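Local coordinates for protein thermotoga maritima TmcAL (Thermotoga maritima, PDB 5Y0T) that belongs to the HIGH nucleotidyl transferase family of the HUP clan and holds adenosine-5'-rp-alpha-thio-triphosphate in a pocket of its nucleotide-binding fold, at residues 127-132 with 140-145; 145-150 with 162-167. All coordinates share one frame; numbering follows the deposited sequence.

How the contacts relate
Helix 139-153 is common to both contacts and shows how one helix can present different chemistry to different neighbours. Contact 1 sets its first half against helix 123-134, its hairpin partner; contact 2 sets its middle against the 3-10 segment through residues 162-165. Both are partly buried and peripheral, but contact 1 has Glu132 and Ala142 buried and no exposed touching residue, whereas contact 2 runs from buried Leu147 to exposed Leu162. Contact 1 (229 Å² buried) combines aliphatic carbons with a carboxylate beside an aromatic ring; contact 2 (135 Å²) meets through aliphatic carbons, Met148 by its CE methyl. Tyr145 belongs to both, and salt bridges Glu132–Arg149 and Lys144–Glu165 tie the contacts together.

Contact 1: residues 127-132 with 140-145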
# COMPACT_ATOMS: atom_id res chain seq x y z
N LYS A 127 -27.83 -8.98 -31.51
CA LYS A 127 -29.17 -9.16 -30.91
C LYS A 127 -29.15 -10.30 -29.89
O LYS A 127 -29.64 -10.14 -28.78
CB LYS A 127 -30.23 -9.43 -31.97
CG LYS A 127 -30.42 -8.35 -33.01
CD LYS A 127 -30.70 -6.99 -32.39
CE LYS A 127 -30.71 -5.90 -33.46
NZ LYS A 127 -31.57 -6.26 -34.63
N PHE A 128 -28.61 -11.45 -30.29
CA PHE A 128 -28.49 -12.59 -29.39
C PHE A 128 -27.65 -12.24 -28.17
O PHE A 128 -28.02 -12.55 -27.05
CB PHE A 128 -27.87 -13.80 -30.11
CG PHE A 128 -28.78 -14.45 -31.12
CD1 PHE A 128 -30.14 -14.52 -30.92
CD2 PHE A 128 -28.25 -15.01 -32.28
CE1 PHE A 128 -30.98 -15.13 -31.85
CE2 PHE A 128 -29.07 -15.61 -33.22
CZ PHE A 128 -30.44 -15.67 -33.00
N LEU A 129 -26.53 -11.57 -28.41
CA LEU A 129 -25.61 -11.21 -27.34
C LEU A 129 -26.30 -10.34 -26.31
O LEU A 129 -26.18 -10.59 -25.11
CB LEU A 129 -24.38 -10.47 -27.89
CG LEU A 129 -23.37 -10.02 -26.83
CD1 LEU A 129 -22.87 -11.20 -26.03
CD2 LEU A 129 -22.20 -9.23 -27.47
N HIS A 130 -27.02 -9.33 -26.78
CA HIS A 130 -27.70 -8.39 -25.90
C HIS A 130 -28.75 -9.11 -25.05
O HIS A 130 -28.84 -8.88 -23.84
CB HIS A 130 -28.34 -7.28 -26.72
CG HIS A 130 -28.94 -6.19 -25.89
ND1 HIS A 130 -28.46 -5.85 -24.64
CD2 HIS A 130 -29.98 -5.35 -26.13
CE1 HIS A 130 -29.18 -4.85 -24.15
NE2 HIS A 130 -30.11 -4.54 -25.03
N GLU A 131 -29.53 -9.99 -25.67
CA GLU A 131 -30.53 -10.76 -24.95
C GLU A 131 -29.91 -11.58 -23.82
O GLU A 131 -30.42 -11.59 -22.70
CB GLU A 131 -31.28 -11.70 -25.89
CG GLU A 131 -32.23 -11.01 -26.82
CD GLU A 131 -33.10 -11.99 -27.56
OE1 GLU A 131 -33.02 -13.20 -27.25
OE2 GLU A 131 -33.86 -11.56 -28.44
N GLU A 132 -28.80 -12.26 -24.12
CA GLU A 132 -28.14 -13.11 -23.14
C GLU A 132 -27.57 -12.28 -21.99
O GLU A 132 -27.66 -12.68 -20.83
CB GLU A 132 -27.04 -13.94 -23.79
CG GLU A 132 -27.53 -14.90 -24.86
CD GLU A 132 -28.52 -15.93 -24.32
OE1 GLU A 132 -28.33 -16.39 -23.18
OE2 GLU A 132 -29.48 -16.27 -25.04
N PRO A 140 -18.49 -13.81 -20.95
CA PRO A 140 -18.02 -15.02 -21.64
C PRO A 140 -19.14 -16.04 -21.91
O PRO A 140 -19.14 -16.69 -22.96
CB PRO A 140 -16.98 -15.59 -20.67
CG PRO A 140 -16.55 -14.43 -19.84
CD PRO A 140 -17.76 -13.58 -19.69
N ASN A 141 -20.09 -16.19 -20.98
CA ASN A 141 -21.19 -17.12 -21.18
C ASN A 141 -22.15 -16.61 -22.25
O ASN A 141 -22.53 -17.35 -23.16
CB ASN A 141 -21.95 -17.36 -19.87
CG ASN A 141 -21.27 -18.39 -18.98
OD1 ASN A 141 -20.48 -19.22 -19.45
ND2 ASN A 141 -21.58 -18.36 -17.69
N ALA A 142 -22.53 -15.34 -22.14
CA ALA A 142 -23.44 -14.69 -23.07
C ALA A 142 -22.94 -14.76 -24.50
O ALA A 142 -23.71 -15.09 -25.42
CB ALA A 142 -23.67 -13.24 -22.67
N ARG A 143 -21.67 -14.44 -24.70
CA ARG A 143 -21.03 -14.54 -26.00
C ARG A 143 -21.10 -15.97 -26.53
O ARG A 143 -21.38 -16.19 -27.70
CB ARG A 143 -19.58 -14.07 -25.92
CG ARG A 143 -18.80 -14.26 -27.23
CD ARG A 143 -17.44 -13.55 -27.17
NE ARG A 143 -16.52 -14.20 -26.24
CZ ARG A 143 -15.27 -13.80 -26.02
NH1 ARG A 143 -14.76 -12.75 -26.66
NH2 ARG A 143 -14.52 -14.47 -25.15
N LYS A 144 -20.86 -16.93 -25.64
CA LYS A 144 -20.92 -18.35 -26.01
C LYS A 144 -22.31 -18.73 -26.51
O LYS A 144 -22.46 -19.30 -27.59
CB LYS A 144 -20.51 -19.23 -24.82
CG LYS A 144 -20.46 -20.72 -25.14
CD LYS A 144 -19.92 -21.55 -23.98
CE LYS A 144 -20.80 -21.46 -22.74
NZ LYS A 144 -20.35 -22.38 -21.66
N TYR A 145 -23.33 -18.40 -25.71
CA TYR A 145 -24.71 -18.73 -26.05
C TYR A 145 -25.14 -18.00 -27.31
O TYR A 145 -25.86 -18.55 -28.15
CB TYR A 145 -25.64 -18.37 -24.88
CG TYR A 145 -25.30 -19.08 -23.60
CD1 TYR A 145 -24.80 -20.38 -23.61
CD2 TYR A 145 -25.47 -18.46 -22.37
CE1 TYR A 145 -24.49 -21.04 -22.43
CE2 TYR A 145 -25.16 -19.11 -21.20
CZ TYR A 145 -24.67 -20.39 -21.23
OH TYR A 145 -24.36 -21.04 -20.06
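Within 140-145, contact begins at Ala142, whose methyl lies 3.6 Å from Glu132 CB. On another flank of the same methyl, Leu129 CD1 packs at 4.0 Å from Ala142 CB, so the small side chain is touched by two residues of helix 123-134. Consistent with so small a side chain, the CA atoms of Glu132 and Ala142 are 5.0 Å apart. At Arg143 the backbone makes the touch: Leu129 CD1 rests 3.7 Å from Arg143 N, brought there by a first torsion that sets Leu129 CG opposite its own backbone N (chi1 179°). The guanidinium of Arg143 goes instead to Glu174. The arrangement is an alpha-helical hairpin, two consecutive helices running roughly antiparallel at 139°, their local axes 8.3 Å apart. Tyr145 meets Glu132, whose chain, bent at chi2, crosses it at about a right angle. Glu132 OE1 sits 3.7 Å from Tyr145 CB and 3.6 Å from Tyr145 CD2, oblique to the ring, with carboxylate and ring planes 74° apart. The other oxygen, Glu132 OE2, forms a salt bridge with Arg149, while Tyr137 makes an edge-to-face stack with the Tyr145 ring.

Contact 2: residues 145-150 with 162-167; sequences YALMRY and LKLEKS
Met148 and Leu162 meet through their ends: the methyl CE of Met148 presses on Leu162 CD2 at 3.5 Å, tighter than an ordinary van der Waals contact between carbons, and also lies 3.9 Å from Leu162 CG. The extended methionine chain (chi2 176°, chi3 -179°) carries CE across to Leu162, whose branch also leans in, the two side chains crossing at about a right angle. Glu158 and Val161, in the connecting loop, also touch Met148.

A second apolar pair lies beside the first. Leu147 and Leu164 both direct their CB atoms toward the opposing segment, and their CD1 methyls come to 3.8 Å, again with the side chains at roughly a right angle. Val114 of helix 108-120 touches both leucines, and Leu118 adds to the cover over Leu147, so this pair belongs to a small apolar cluster shared by three parts of the chain. The backbones stay well apart, the nearest CA atoms, those of Met148 and Leu162, being 8.3 Å from each other.

No backbone bond links the two segments; each keeps local ones. In the 3-10 segment, Glu165 N bonds to Leu162 O at 3.0 Å and Lys166 N to Lys163 O at 3.2 Å; Lys166 then occupies the N-cap position of helix 167-182. In this loop between helices 139-153 and 167-182, Leu162 and Leu164 set their ends against helix 139-153.

Charged ends are engaged by other residues. Lys163 forms salt bridges with Glu160 and Asp107 and a cation-pi contact with Phe110, while Glu165 pairs with Lys144. Between the two segments themselves, cohesion therefore rests on dispersion and the burial of apolar carbon, while the charged side chains of Lys163 and Glu165 find partners outside them.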
# COMPACT_ATOMS: atom_id res chain seq x y z
N TYR A 145 -23.33 -18.40 -25.71
CA TYR A 145 -24.71 -18.73 -26.05
C TYR A 145 -25.14 -18.00 -27.31
O TYR A 145 -25.86 -18.55 -28.15
CB TYR A 145 -25.64 -18.37 -24.88
CG TYR A 145 -25.30 -19.08 -23.60
CD1 TYR A 145 -24.80 -20.38 -23.61
CD2 TYR A 145 -25.47 -18.46 -22.37
CE1 TYR A 145 -24.49 -21.04 -22.43
CE2 TYR A 145 -25.16 -19.11 -21.20
CZ TYR A 145 -24.67 -20.39 -21.23
OH TYR A 145 -24.36 -21.04 -20.06
N ALA A 146 -24.68 -16.75 -27.46
CA ALA A 146 -25.04 -15.95 -28.62
C ALA A 146 -24.44 -16.55 -29.89
O ALA A 146 -25.09 -16.60 -30.95
CB ALA A 146 -24.59 -14.52 -28.44
N LEU A 147 -23.19 -17.01 -29.79
CA LEU A 147 -22.53 -17.65 -30.92
C LEU A 147 -23.23 -18.95 -31.29
O LEU A 147 -23.44 -19.23 -32.48
CB LEU A 147 -21.05 -17.92 -30.60
CG LEU A 147 -20.16 -16.68 -30.59
CD1 LEU A 147 -18.79 -17.00 -30.01
CD2 LEU A 147 -20.00 -16.11 -31.99
N MET A 148 -23.62 -19.72 -30.28
CA MET A 148 -24.35 -20.96 -30.51
C MET A 148 -25.65 -20.69 -31.25
O MET A 148 -25.99 -21.40 -32.19
CB MET A 148 -24.66 -21.66 -29.19
CG MET A 148 -23.45 -22.25 -28.51
SD MET A 148 -23.83 -22.97 -26.90
CE MET A 148 -22.20 -23.52 -26.42
N ARG A 149 -26.37 -19.66 -30.82
CA ARG A 149 -27.65 -19.35 -31.41
C ARG A 149 -27.43 -18.85 -32.84
O ARG A 149 -28.21 -19.16 -33.75
CB ARG A 149 -28.41 -18.32 -30.57
CG ARG A 149 -28.96 -18.90 -29.27
CD ARG A 149 -29.55 -17.84 -28.35
NE ARG A 149 -30.80 -17.27 -28.86
CZ ARG A 149 -31.39 -16.20 -28.34
NH1 ARG A 149 -30.85 -15.59 -27.29
NH2 ARG A 149 -32.52 -15.74 -28.86
N TYR A 150 -26.34 -18.12 -33.03
CA TYR A 150 -25.93 -17.67 -34.35
C TYR A 150 -25.60 -18.86 -35.25
O TYR A 150 -26.08 -18.95 -36.38
CB TYR A 150 -24.72 -16.73 -34.25
CG TYR A 150 -24.38 -16.04 -35.55
CD1 TYR A 150 -25.14 -14.97 -36.02
CD2 TYR A 150 -23.29 -16.44 -36.31
CE1 TYR A 150 -24.84 -14.34 -37.20
CE2 TYR A 150 -22.98 -15.81 -37.51
CZ TYR A 150 -23.76 -14.76 -37.95
OH TYR A 150 -23.46 -14.12 -39.13
N LEU A 162 -18.87 -25.13 -28.35
CA LEU A 162 -18.42 -25.62 -27.04
C LEU A 162 -16.89 -25.68 -26.91
O LEU A 162 -16.36 -25.71 -25.80
CB LEU A 162 -19.01 -27.01 -26.76
CG LEU A 162 -20.51 -27.04 -26.50
CD1 LEU A 162 -21.05 -28.46 -26.57
CD2 LEU A 162 -20.81 -26.43 -25.14
N LYS A 163 -16.18 -25.67 -28.04
CA LYS A 163 -14.71 -25.64 -28.01
C LYS A 163 -14.20 -24.39 -27.29
O LYS A 163 -13.08 -24.36 -26.77
CB LYS A 163 -14.14 -25.69 -29.42
CG LYS A 163 -14.31 -27.03 -30.15
CD LYS A 163 -13.87 -26.90 -31.61
CE LYS A 163 -14.35 -28.06 -32.45
NZ LYS A 163 -14.09 -27.78 -33.89
N LEU A 164 -15.04 -23.36 -27.23
CA LEU A 164 -14.65 -22.09 -26.65
C LEU A 164 -14.79 -22.12 -25.13
O LEU A 164 -14.65 -21.10 -24.47
CB LEU A 164 -15.47 -20.95 -27.25
CG LEU A 164 -15.21 -20.72 -28.75
CD1 LEU A 164 -16.13 -19.66 -29.33
CD2 LEU A 164 -13.74 -20.35 -28.99
N GLU A 165 -15.09 -23.28 -24.56
CA GLU A 165 -15.03 -23.40 -23.10
C GLU A 165 -13.60 -23.67 -22.65
O GLU A 165 -13.30 -23.66 -21.45
CB GLU A 165 -15.96 -24.51 -22.61
CG GLU A 165 -17.41 -24.29 -23.00
CD GLU A 165 -18.36 -25.28 -22.33
OE1 GLU A 165 -17.89 -26.28 -21.75
OE2 GLU A 165 -19.58 -25.04 -22.40
N LYS A 166 -12.71 -23.90 -23.61
CA LYS A 166 -11.33 -24.25 -23.31
C LYS A 166 -10.47 -22.99 -23.39
O LYS A 166 -10.54 -22.27 -24.39
CB LYS A 166 -10.81 -25.32 -24.28
CG LYS A 166 -11.64 -26.62 -24.31
CD LYS A 166 -11.48 -27.43 -23.03
CE LYS A 166 -12.22 -28.76 -23.13
NZ LYS A 166 -12.25 -29.49 -21.83
N SER A 167 -9.67 -22.75 -22.36
CA SER A 167 -8.93 -21.49 -22.19
C SER A 167 -8.08 -21.09 -23.39
O SER A 167 -8.11 -19.94 -23.86
CB SER A 167 -8.03 -21.56 -20.96
OG SER A 167 -8.77 -21.82 -19.78